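Local coordinates for protein ribonuclease H (Uncultured organism, PDB 3U3G) that probably cleaves the RNA strand of RNA/DNA hybrids, as an RNase H1 of the ribonuclease H family, at residues 51-56 against 72-77. Sequence-based numbering, arbitrary orientation.
Sequences EALIRA and VEVRMD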
loop_
_atom_site.group_PDB
_atom_site.type_symbol
_atom_site.label_atom_id
_atom_site.label_comp_id
_atom_site.label_asym_id
_atom_site.label_seq_id
_atom_site.Cartn_x
_atom_site.Cartn_y
_atom_site.Cartn_z
ATOM N N GLU A 51 -4.250 3.174 -4.241
ATOM C CA GLU A 51 -3.166 4.086 -4.603
ATOM C C GLU A 51 -1.960 3.898 -3.684
ATOM O O GLU A 51 -0.823 4.075 -4.110
ATOM C CB GLU A 51 -3.633 5.544 -4.574
ATOM C CG GLU A 51 -4.611 5.966 -5.663
ATOM C CD GLU A 51 -3.959 6.181 -7.025
ATOM O OE1 GLU A 51 -2.817 5.699 -7.268
ATOM O OE2 GLU A 51 -4.642 6.783 -7.888
ATOM N N ALA A 52 -2.188 3.574 -2.415
ATOM C CA ALA A 52 -1.073 3.357 -1.511
ATOM C C ALA A 52 -0.266 2.131 -1.915
ATOM O O ALA A 52 0.968 2.149 -1.873
ATOM C CB ALA A 52 -1.571 3.222 -0.075
ATOM N N LEU A 53 -0.951 1.078 -2.375
ATOM C CA LEU A 53 -0.246 -0.077 -2.932
ATOM C C LEU A 53 0.561 0.293 -4.188
ATOM O O LEU A 53 1.697 -0.165 -4.350
ATOM C CB LEU A 53 -1.223 -1.214 -3.259
ATOM C CG LEU A 53 -1.891 -1.930 -2.093
ATOM C CD1 LEU A 53 -3.094 -2.721 -2.597
ATOM C CD2 LEU A 53 -0.877 -2.853 -1.440
ATOM N N ILE A 54 -0.057 1.044 -5.100
ATOM C CA ILE A 54 0.653 1.487 -6.297
ATOM C C ILE A 54 1.920 2.282 -5.930
ATOM O O ILE A 54 2.990 2.045 -6.477
ATOM C CB ILE A 54 -0.283 2.284 -7.209
ATOM C CG1 ILE A 54 -1.366 1.344 -7.752
ATOM C CG2 ILE A 54 0.495 2.935 -8.341
ATOM C CD1 ILE A 54 -2.487 2.055 -8.465
ATOM N N ARG A 55 1.807 3.144 -4.928
ATOM C CA ARG A 55 2.945 3.910 -4.449
ATOM C C ARG A 55 4.001 3.029 -3.799
ATOM O O ARG A 55 5.186 3.184 -4.083
ATOM C CB ARG A 55 2.499 5.006 -3.485
ATOM C CG ARG A 55 3.632 5.695 -2.725
ATOM C CD ARG A 55 4.627 6.454 -3.629
ATOM N NE ARG A 55 5.640 7.175 -2.835
ATOM C CZ ARG A 55 5.466 8.400 -2.354
ATOM N NH1 ARG A 55 6.379 8.929 -1.546
ATOM N NH2 ARG A 55 4.391 9.100 -2.694
ATOM N N ALA A 56 3.581 2.031 -3.020
ATOM C CA ALA A 56 4.566 1.088 -2.474
ATOM C C ALA A 56 5.338 0.348 -3.559
ATOM O O ALA A 56 6.556 0.179 -3.462
ATOM C CB ALA A 56 3.908 0.103 -1.511
ATOM N N VAL A 72 9.603 -10.251 -0.518
ATOM C CA VAL A 72 8.820 -9.049 -0.220
ATOM C C VAL A 72 7.428 -9.446 0.280
ATOM O O VAL A 72 6.738 -10.260 -0.344
ATOM C CB VAL A 72 8.672 -8.155 -1.475
ATOM C CG1 VAL A 72 7.923 -6.889 -1.128
ATOM C CG2 VAL A 72 10.037 -7.820 -2.057
ATOM N N GLU A 73 6.977 -8.790 1.335
ATOM C CA GLU A 73 5.669 -9.059 1.914
ATOM C C GLU A 73 4.969 -7.722 2.128
ATOM O O GLU A 73 5.584 -6.777 2.640
ATOM C CB GLU A 73 5.864 -9.788 3.247
ATOM C CG GLU A 73 4.618 -10.033 4.072
ATOM C CD GLU A 73 4.906 -10.943 5.244
ATOM O OE1 GLU A 73 5.385 -12.071 5.017
ATOM O OE2 GLU A 73 4.534 -10.590 6.372
ATOM N N VAL A 74 3.690 -7.655 1.763
ATOM C CA VAL A 74 2.865 -6.467 1.994
ATOM C C VAL A 74 1.794 -6.791 3.024
ATOM O O VAL A 74 1.072 -7.784 2.876
ATOM C CB VAL A 74 2.174 -6.002 0.696
ATOM C CG1 VAL A 74 1.156 -4.901 1.015
ATOM C CG2 VAL A 74 3.191 -5.510 -0.303
ATOM N N ARG A 75 1.810 -6.045 4.123
ATOM C CA ARG A 75 0.862 -6.190 5.221
ATOM C C ARG A 75 -0.186 -5.091 5.183
ATOM O O ARG A 75 0.138 -3.912 5.031
ATOM C CB ARG A 75 1.602 -6.156 6.558
ATOM C CG ARG A 75 2.570 -7.321 6.687
ATOM C CD ARG A 75 3.421 -7.266 7.943
ATOM N NE ARG A 75 4.302 -8.436 8.001
ATOM C CZ ARG A 75 5.142 -8.693 8.999
ATOM N NH1 ARG A 75 5.222 -7.862 10.027
ATOM N NH2 ARG A 75 5.962 -9.737 8.913
ATOM N N MET A 76 -1.452 -5.489 5.239
ATOM C CA MET A 76 -2.560 -4.546 5.177
ATOM C C MET A 76 -3.557 -4.916 6.250
ATOM O O MET A 76 -3.794 -6.098 6.494
ATOM C CB MET A 76 -3.257 -4.668 3.826
ATOM C CG MET A 76 -2.350 -4.433 2.638
ATOM S SD MET A 76 -3.206 -4.650 1.073
ATOM C CE MET A 76 -3.561 -2.957 0.622
ATOM N N ASP A 77 -4.243 -3.919 6.797
ATOM C CA ASP A 77 -5.267 -4.204 7.787
ATOM C C ASP A 77 -6.677 -4.335 7.216
ATOM O O ASP A 77 -7.611 -4.662 7.954
ATOM C CB ASP A 77 -5.200 -3.237 8.984
ATOM C CG ASP A 77 -5.600 -1.808 8.628
ATOM O OD1 ASP A 77 -5.088 -1.297 7.617
ATOM O OD2 ASP A 77 -6.071 -1.092 9.547
#
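Leu53 reaches from its helix to the strand and meets Met76 and Val74 with the branched end of its side chain. The methyl CE of Met76 sits against the fork of the leucine, 3.3 Å from Leu53 CD1 and as near to CG, tighter than usual for carbon pairs, while Met76 SD stays at 3.9 Å from Leu53 CD2. The two side chains run at about a right angle; a bend at the last methionine torsion (chi3 100°) turns CE onto the leucine. On the neighbouring inward position of the strand, a chi1 of 171° swings Val74 CG1 away from the backbone N and over to Leu53 CD2, at 3.8 Å. All three residues are buried and the join is wholly apolar. Cutting Leu53 back to an alanine removes both methyls, which would probably leave Met76 CE and Val74 CG1 without their mate and open a gap between helix and strand. Further out, Thr8 touches both Leu53 and Met76, and Phe116 touches both Leu53 and Val74; these two come from strands 3-12 and 115-118, which flank strand 71-76. On the other side of strand 71-76, Arg75 NE makes a 2.7 Å salt bridge to Glu73 OE2, an oxygen met on its anti side and lying almost in the guanidinium plane. Helix 45-60 thus packs on one face of the mixed five-stranded sheet, strand order 3-2-1-4-5, characteristic of the ribonuclease H fold.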